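Local structure of glycosyltransferase (Streptomyces halstedii, 3WAD) at residues W129-A142 / K187-T201. The protein is a glycosyltransferase of the GT-B fold, built from two domains that each centre on a parallel beta sheet. Residues are numbered along the deposited sequence; the frame is centred on the assembly and turned at random.
Sequences WDALTYAGPIAAEA and KGEPHGVAFTESLVT
Tyr134 CG stands beside the backbone N (chi1 -85°), which carries the ring to the carbonyl end of helix 198-201, where Tyr134 OH donates to Val200 O at 2.7 Å. The C=O...donor angle of 145°, in the carbonyl plane, places the phenol on a lone pair. Trp129 joins the same site, its ring edge facing Tyr134 OH and Val200 O in plane: with CG between backbone N and carbonyl carbon (chi1 45°), it lays CZ3 over the centre of the Tyr134 ring and brings CH2 to 3.6 Å from Val200 O. Pro137 CD covers the centre of one indole face, and Pro137 CG meets Leu199 O at 3.5 Å; that carbonyl is buried with no hydrogen-bond partner in the model.

Further along helix 135-141, Ile138 is the most extensively covered residue. Its CD1 lies 3.9 Å from Gly188 CA, CG1 rests against the Lys187 methylenes, and CG2 reaches His191 ND1. Val193 CG2 approaches Ile138 O at 3.5 Å, while Leu199 CD2 packs 3.6 Å from Glu141 CG. A Schellman motif (Val193 N to Gly188 O, Gly192 N to Glu189 O, Gly192 at positive phi) turns the chain from helix 179-188 toward Val193.

Lys187 NZ hydrogen-bonds Ala107 O and salt-bridges Glu104; Glu141 OE1 hydrogen-bonds His147 NE2, Trp129 NE1 His147 ND1. Within the N-terminal Rossmann-like domain, helix 135-141 follows strand 126-130, touching strand 147-150 and helices 109-122, 179-188 and 198-201.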
ATOM      1  N   TRP B 129      -7.512 -14.085   8.476  1.00 24.32           N
ATOM      2  CA  TRP B 129      -8.197 -13.330   9.534  1.00 23.85           C
ATOM      3  C   TRP B 129      -7.202 -13.001  10.644  1.00 24.33           C
ATOM      4  O   TRP B 129      -6.520 -13.877  11.179  1.00 21.87           O
ATOM      5  CB  TRP B 129      -9.360 -14.044  10.109  1.00 22.50           C
ATOM      6  CG  TRP B 129      -9.202 -15.555  10.467  1.00 25.44           C
ATOM      7  CD1 TRP B 129      -9.024 -16.664   9.578  1.00 24.37           C
ATOM      8  CD2 TRP B 129      -9.213 -16.116  11.794  1.00 24.18           C
ATOM      9  NE1 TRP B 129      -9.016 -17.842  10.311  1.00 23.41           N
ATOM     10  CE2 TRP B 129      -9.101 -17.542  11.655  1.00 25.35           C
ATOM     11  CE3 TRP B 129      -9.438 -15.569  13.079  1.00 22.19           C
ATOM     12  CZ2 TRP B 129      -9.150 -18.406  12.765  1.00 26.03           C
ATOM     13  CZ3 TRP B 129      -9.484 -16.423  14.167  1.00 21.30           C
ATOM     14  CH2 TRP B 129      -9.345 -17.852  14.000  1.00 23.24           C
ATOM     15  N   ASP B 130      -7.180 -11.737  11.021  1.00 23.95           N
ATOM     16  CA  ASP B 130      -6.581 -11.331  12.311  1.00 22.79           C
ATOM     17  C   ASP B 130      -7.058 -12.230  13.463  1.00 22.86           C
ATOM     18  O   ASP B 130      -8.252 -12.490  13.576  1.00 21.21           O
ATOM     19  CB  ASP B 130      -6.982  -9.904  12.584  1.00 21.94           C
ATOM     20  CG  ASP B 130      -6.806  -9.521  14.081  1.00 23.36           C
ATOM     21  OD1 ASP B 130      -5.726  -9.035  14.376  1.00 20.40           O
ATOM     22  OD2 ASP B 130      -7.752  -9.709  14.909  1.00 23.62           O
ATOM     23  N   ALA B 131      -6.115 -12.660  14.326  1.00 22.99           N
ATOM     24  CA  ALA B 131      -6.374 -13.754  15.273  1.00 21.68           C
ATOM     25  C   ALA B 131      -7.503 -13.452  16.281  1.00 22.44           C
ATOM     26  O   ALA B 131      -8.053 -14.355  16.918  1.00 22.62           O
ATOM     27  CB  ALA B 131      -5.079 -14.168  15.976  1.00 20.25           C
ATOM     28  N   LEU B 132      -7.836 -12.173  16.437  1.00 22.61           N
ATOM     29  CA  LEU B 132      -8.915 -11.769  17.312  1.00 23.52           C
ATOM     30  C   LEU B 132     -10.226 -11.585  16.575  1.00 24.02           C
ATOM     31  O   LEU B 132     -11.197 -11.115  17.188  1.00 21.80           O
ATOM     32  CB  LEU B 132      -8.538 -10.460  18.031  1.00 22.83           C
ATOM     33  CG  LEU B 132      -7.339 -10.593  18.974  1.00 22.76           C
ATOM     34  CD1 LEU B 132      -7.232  -9.358  19.951  1.00 22.10           C
ATOM     35  CD2 LEU B 132      -7.386 -11.855  19.792  1.00 16.56           C
ATOM     36  N   THR B 133     -10.255 -11.866  15.263  1.00 22.22           N
ATOM     37  CA  THR B 133     -11.449 -11.526  14.485  1.00 23.70           C
ATOM     38  C   THR B 133     -12.276 -12.782  14.018  1.00 22.84           C
ATOM     39  O   THR B 133     -12.155 -13.221  12.864  1.00 22.52           O
ATOM     40  CB  THR B 133     -11.020 -10.627  13.234  1.00 23.52           C
ATOM     41  OG1 THR B 133     -10.297  -9.470  13.722  1.00 24.57           O
ATOM     42  CG2 THR B 133     -12.288 -10.127  12.504  1.00 22.98           C
ATOM     43  N   TYR B 134     -13.123 -13.296  14.874  1.00 24.37           N
ATOM     44  CA  TYR B 134     -13.726 -14.631  14.658  1.00 26.97           C
ATOM     45  C   TYR B 134     -14.891 -14.687  13.660  1.00 29.19           C
ATOM     46  O   TYR B 134     -15.463 -15.758  13.419  1.00 30.27           O
ATOM     47  CB  TYR B 134     -14.097 -15.313  16.006  1.00 26.45           C
ATOM     48  CG  TYR B 134     -12.886 -16.036  16.594  1.00 29.66           C
ATOM     49  CD1 TYR B 134     -11.928 -15.357  17.386  1.00 25.37           C
ATOM     50  CD2 TYR B 134     -12.630 -17.370  16.249  1.00 27.63           C
ATOM     51  CE1 TYR B 134     -10.809 -16.016  17.869  1.00 25.10           C
ATOM     52  CE2 TYR B 134     -11.541 -18.028  16.732  1.00 26.65           C
ATOM     53  CZ  TYR B 134     -10.624 -17.352  17.537  1.00 27.38           C
ATOM     54  OH  TYR B 134      -9.528 -18.081  17.972  1.00 30.88           O
ATOM     55  N   ALA B 135     -15.263 -13.562  13.071  1.00 30.19           N
ATOM     56  CA  ALA B 135     -16.015 -13.647  11.827  1.00 31.79           C
ATOM     57  C   ALA B 135     -15.267 -14.352  10.642  1.00 32.14           C
ATOM     58  O   ALA B 135     -15.883 -15.084   9.828  1.00 32.03           O
ATOM     59  CB  ALA B 135     -16.492 -12.231  11.435  1.00 32.98           C
ATOM     60  N   GLY B 136     -13.940 -14.155  10.573  1.00 33.01           N
ATOM     61  CA  GLY B 136     -13.045 -14.740   9.563  1.00 29.18           C
ATOM     62  C   GLY B 136     -13.316 -16.227   9.248  1.00 32.16           C
ATOM     63  O   GLY B 136     -13.656 -16.583   8.073  1.00 32.07           O
ATOM     64  N   PRO B 137     -13.137 -17.109  10.269  1.00 29.96           N
ATOM     65  CA  PRO B 137     -13.312 -18.550  10.030  1.00 30.03           C
ATOM     66  C   PRO B 137     -14.769 -18.950   9.713  1.00 29.33           C
ATOM     67  O   PRO B 137     -14.920 -19.898   9.001  1.00 29.20           O
ATOM     68  CB  PRO B 137     -12.805 -19.210  11.345  1.00 29.93           C
ATOM     69  CG  PRO B 137     -12.991 -18.133  12.425  1.00 29.30           C
ATOM     70  CD  PRO B 137     -12.715 -16.811  11.664  1.00 30.88           C
ATOM     71  N   ILE B 138     -15.786 -18.307  10.296  1.00 30.99           N
ATOM     72  CA  ILE B 138     -17.211 -18.578   9.970  1.00 32.41           C
ATOM     73  C   ILE B 138     -17.460 -18.320   8.449  1.00 35.13           C
ATOM     74  O   ILE B 138     -17.955 -19.242   7.667  1.00 32.53           O
ATOM     75  CB  ILE B 138     -18.142 -17.751  10.850  1.00 33.89           C
ATOM     76  CG1 ILE B 138     -17.836 -18.016  12.343  1.00 33.93           C
ATOM     77  CG2 ILE B 138     -19.645 -17.994  10.560  1.00 34.17           C
ATOM     78  CD1 ILE B 138     -18.031 -19.496  12.771  1.00 32.14           C
ATOM     79  N   ALA B 139     -17.057 -17.115   8.003  1.00 32.73           N
ATOM     80  CA  ALA B 139     -17.256 -16.754   6.606  1.00 33.01           C
ATOM     81  C   ALA B 139     -16.544 -17.759   5.668  1.00 33.99           C
ATOM     82  O   ALA B 139     -17.165 -18.205   4.678  1.00 35.87           O
ATOM     83  CB  ALA B 139     -16.781 -15.336   6.335  1.00 32.52           C
ATOM     84  N   ALA B 140     -15.299 -18.143   5.987  1.00 32.23           N
ATOM     85  CA  ALA B 140     -14.477 -19.017   5.149  1.00 33.12           C
ATOM     86  C   ALA B 140     -15.064 -20.396   4.941  1.00 35.88           C
ATOM     87  O   ALA B 140     -14.866 -20.991   3.865  1.00 38.26           O
ATOM     88  CB  ALA B 140     -13.076 -19.208   5.712  1.00 30.81           C
ATOM     89  N   GLU B 141     -15.698 -20.892   5.991  1.00 36.64           N
ATOM     90  CA  GLU B 141     -16.213 -22.234   6.039  1.00 40.47           C
ATOM     91  C   GLU B 141     -17.610 -22.313   5.417  1.00 40.69           C
ATOM     92  O   GLU B 141     -18.129 -23.385   5.182  1.00 41.35           O
ATOM     93  CB  GLU B 141     -16.297 -22.685   7.499  1.00 38.66           C
ATOM     94  CG  GLU B 141     -14.892 -22.823   8.080  1.00 44.32           C
ATOM     95  CD  GLU B 141     -14.327 -24.207   7.981  1.00 47.83           C
ATOM     96  OE1 GLU B 141     -13.196 -24.428   8.520  1.00 43.94           O
ATOM     97  OE2 GLU B 141     -15.032 -25.071   7.383  1.00 49.74           O
ATOM     98  N   ALA B 142     -18.240 -21.168   5.204  1.00 41.59           N
ATOM     99  CA  ALA B 142     -19.486 -21.155   4.499  1.00 40.78           C
ATOM    100  C   ALA B 142     -19.197 -21.449   3.025  1.00 40.55           C
ATOM    101  O   ALA B 142     -20.085 -21.762   2.281  1.00 42.97           O
ATOM    102  CB  ALA B 142     -20.173 -19.836   4.737  1.00 42.16           C
ATOM    103  N   LYS B 187     -22.123 -19.301  16.832  1.00 29.37           N
ATOM    104  CA  LYS B 187     -21.795 -18.271  15.864  1.00 30.56           C
ATOM    105  C   LYS B 187     -22.022 -18.782  14.414  1.00 29.69           C
ATOM    106  O   LYS B 187     -22.527 -18.021  13.592  1.00 30.71           O
ATOM    107  CB  LYS B 187     -20.332 -17.871  16.005  1.00 30.72           C
ATOM    108  CG  LYS B 187     -19.944 -16.558  15.256  1.00 30.78           C
ATOM    109  CD  LYS B 187     -18.525 -16.153  15.719  1.00 31.12           C
ATOM    110  CE  LYS B 187     -18.069 -14.813  15.176  1.00 23.18           C
ATOM    111  NZ  LYS B 187     -18.964 -13.750  15.564  1.00 15.96           N
ATOM    112  N   GLY B 188     -21.646 -20.036  14.137  1.00 28.16           N
ATOM    113  CA  GLY B 188     -21.733 -20.650  12.821  1.00 27.49           C
ATOM    114  C   GLY B 188     -23.114 -21.120  12.404  1.00 28.26           C
ATOM    115  O   GLY B 188     -23.447 -21.191  11.195  1.00 29.19           O
ATOM    116  N   GLU B 189     -23.947 -21.384  13.386  1.00 27.75           N
ATOM    117  CA  GLU B 189     -25.245 -21.978  13.167  1.00 29.96           C
ATOM    118  C   GLU B 189     -26.110 -21.240  12.092  1.00 30.43           C
ATOM    119  O   GLU B 189     -26.691 -21.899  11.196  1.00 30.27           O
ATOM    120  CB  GLU B 189     -25.965 -22.063  14.520  1.00 29.65           C
ATOM    121  CG  GLU B 189     -27.115 -22.982  14.513  1.00 36.64           C
ATOM    122  CD  GLU B 189     -28.272 -22.327  13.845  1.00 44.73           C
ATOM    123  OE1 GLU B 189     -28.316 -21.086  13.807  1.00 49.89           O
ATOM    124  OE2 GLU B 189     -29.131 -23.031  13.294  1.00 52.59           O
ATOM    125  N   PRO B 190     -26.171 -19.873  12.135  1.00 30.21           N
ATOM    126  CA  PRO B 190     -27.092 -19.278  11.158  1.00 30.10           C
ATOM    127  C   PRO B 190     -26.565 -19.398   9.738  1.00 29.27           C
ATOM    128  O   PRO B 190     -27.275 -19.096   8.800  1.00 28.61           O
ATOM    129  CB  PRO B 190     -27.204 -17.792  11.622  1.00 29.54           C
ATOM    130  CG  PRO B 190     -26.964 -17.843  13.087  1.00 29.43           C
ATOM    131  CD  PRO B 190     -25.839 -18.918  13.214  1.00 31.01           C
ATOM    132  N   HIS B 191     -25.323 -19.834   9.587  1.00 29.14           N
ATOM    133  CA  HIS B 191     -24.673 -19.826   8.270  1.00 28.92           C
ATOM    134  C   HIS B 191     -24.362 -21.252   7.812  1.00 27.46           C
ATOM    135  O   HIS B 191     -23.615 -21.431   6.830  1.00 28.17           O
ATOM    136  CB  HIS B 191     -23.430 -18.930   8.345  1.00 29.86           C
ATOM    137  CG  HIS B 191     -23.778 -17.543   8.775  1.00 32.04           C
ATOM    138  ND1 HIS B 191     -23.332 -16.978   9.959  1.00 32.65           N
ATOM    139  CD2 HIS B 191     -24.626 -16.650   8.226  1.00 31.99           C
ATOM    140  CE1 HIS B 191     -23.868 -15.779  10.092  1.00 34.93           C
ATOM    141  NE2 HIS B 191     -24.663 -15.560   9.058  1.00 35.30           N
ATOM    142  N   GLY B 192     -24.929 -22.226   8.544  1.00 26.14           N
ATOM    143  CA  GLY B 192     -24.737 -23.682   8.340  1.00 25.35           C
ATOM    144  C   GLY B 192     -23.294 -24.123   8.569  1.00 28.13           C
ATOM    145  O   GLY B 192     -22.773 -25.019   7.879  1.00 26.34           O
ATOM    146  N   VAL B 193     -22.598 -23.490   9.524  1.00 29.33           N
ATOM    147  CA  VAL B 193     -21.161 -23.801   9.748  1.00 28.52           C
ATOM    148  C   VAL B 193     -21.135 -24.567  11.039  1.00 31.06           C
ATOM    149  O   VAL B 193     -21.717 -24.162  12.129  1.00 31.03           O
ATOM    150  CB  VAL B 193     -20.256 -22.523   9.857  1.00 29.45           C
ATOM    151  CG1 VAL B 193     -18.830 -22.816  10.333  1.00 27.20           C
ATOM    152  CG2 VAL B 193     -20.175 -21.815   8.555  1.00 20.11           C
ATOM    153  N   ALA B 194     -20.491 -25.723  10.918  1.00 32.76           N
ATOM    154  CA  ALA B 194     -20.439 -26.691  12.026  1.00 33.22           C
ATOM    155  C   ALA B 194     -19.201 -26.379  12.835  1.00 33.27           C
ATOM    156  O   ALA B 194     -18.167 -26.057  12.231  1.00 34.62           O
ATOM    157  CB  ALA B 194     -20.348 -28.141  11.438  1.00 33.29           C
ATOM    158  N   PHE B 195     -19.231 -26.504  14.168  1.00 32.69           N
ATOM    159  CA  PHE B 195     -17.928 -26.467  14.894  1.00 32.12           C
ATOM    160  C   PHE B 195     -16.897 -27.495  14.438  1.00 33.37           C
ATOM    161  O   PHE B 195     -17.178 -28.694  14.476  1.00 32.35           O
ATOM    162  CB  PHE B 195     -18.087 -26.553  16.399  1.00 32.91           C
ATOM    163  CG  PHE B 195     -16.780 -26.434  17.115  1.00 34.06           C
ATOM    164  CD1 PHE B 195     -16.140 -25.164  17.227  1.00 33.40           C
ATOM    165  CD2 PHE B 195     -16.116 -27.594  17.599  1.00 30.01           C
ATOM    166  CE1 PHE B 195     -14.891 -25.038  17.852  1.00 34.13           C
ATOM    167  CE2 PHE B 195     -14.852 -27.481  18.257  1.00 31.04           C
ATOM    168  CZ  PHE B 195     -14.238 -26.208  18.374  1.00 32.47           C
ATOM    169  N   THR B 196     -15.722 -27.049  13.984  1.00 32.91           N
ATOM    170  CA  THR B 196     -14.543 -27.897  13.900  1.00 34.93           C
ATOM    171  C   THR B 196     -13.483 -27.165  14.701  1.00 34.68           C
ATOM    172  O   THR B 196     -13.599 -25.937  14.898  1.00 34.66           O
ATOM    173  CB  THR B 196     -13.981 -27.949  12.475  1.00 36.93           C
ATOM    174  OG1 THR B 196     -13.967 -26.610  11.903  1.00 41.15           O
ATOM    175  CG2 THR B 196     -14.808 -28.884  11.577  1.00 38.65           C
ATOM    176  N   GLU B 197     -12.405 -27.864  15.042  1.00 32.74           N
ATOM    177  CA  GLU B 197     -11.309 -27.263  15.768  1.00 33.17           C
ATOM    178  C   GLU B 197     -10.594 -26.210  14.889  1.00 33.15           C
ATOM    179  O   GLU B 197      -9.975 -25.269  15.359  1.00 30.89           O
ATOM    180  CB  GLU B 197     -10.352 -28.335  16.294  1.00 31.51           C
ATOM    181  CG  GLU B 197      -9.145 -27.813  17.117  1.00 30.42           C
ATOM    182  CD  GLU B 197      -9.509 -27.097  18.462  1.00 32.14           C
ATOM    183  OE1 GLU B 197     -10.654 -27.221  18.936  1.00 29.11           O
ATOM    184  OE2 GLU B 197      -8.629 -26.406  19.063  1.00 31.76           O
ATOM    185  N   SER B 198     -10.718 -26.367  13.588  1.00 33.05           N
ATOM    186  CA  SER B 198     -10.077 -25.448  12.696  1.00 32.57           C
ATOM    187  C   SER B 198     -10.761 -24.063  12.775  1.00 31.40           C
ATOM    188  O   SER B 198     -10.174 -23.074  12.380  1.00 31.77           O
ATOM    189  CB  SER B 198     -10.102 -26.038  11.290  1.00 32.75           C
ATOM    190  OG  SER B 198     -11.447 -25.973  10.894  1.00 36.10           O
ATOM    191  N   LEU B 199     -11.958 -23.965  13.362  1.00 30.37           N
ATOM    192  CA  LEU B 199     -12.607 -22.643  13.580  1.00 30.25           C
ATOM    193  C   LEU B 199     -11.866 -21.842  14.669  1.00 29.91           C
ATOM    194  O   LEU B 199     -11.936 -20.604  14.721  1.00 28.61           O
ATOM    195  CB  LEU B 199     -14.091 -22.776  14.021  1.00 30.14           C
ATOM    196  CG  LEU B 199     -15.008 -23.347  12.911  1.00 29.68           C
ATOM    197  CD1 LEU B 199     -16.373 -23.408  13.452  1.00 29.29           C
ATOM    198  CD2 LEU B 199     -14.972 -22.462  11.627  1.00 30.21           C
ATOM    199  N   VAL B 200     -11.178 -22.575  15.538  1.00 28.71           N
ATOM    200  CA  VAL B 200     -10.490 -21.950  16.647  1.00 27.86           C
ATOM    201  C   VAL B 200      -9.161 -21.411  16.241  1.00 27.68           C
ATOM    202  O   VAL B 200      -8.791 -20.281  16.626  1.00 27.41           O
ATOM    203  CB  VAL B 200     -10.270 -22.948  17.838  1.00 27.93           C
ATOM    204  CG1 VAL B 200      -9.349 -22.277  18.844  1.00 25.17           C
ATOM    205  CG2 VAL B 200     -11.642 -23.304  18.492  1.00 26.12           C
ATOM    206  N   THR B 201      -8.410 -22.214  15.469  1.00 27.23           N
ATOM    207  CA  THR B 201      -7.056 -21.823  15.164  1.00 25.58           C
ATOM    208  C   THR B 201      -6.645 -21.669  13.700  1.00 24.98           C
ATOM    209  O   THR B 201      -5.469 -21.305  13.434  1.00 24.62           O
ATOM    210  CB  THR B 201      -6.087 -22.739  15.881  1.00 26.99           C
ATOM    211  OG1 THR B 201      -6.461 -24.079  15.588  1.00 25.79           O
ATOM    212  CG2 THR B 201      -6.100 -22.460  17.500  1.00 26.76           C
TER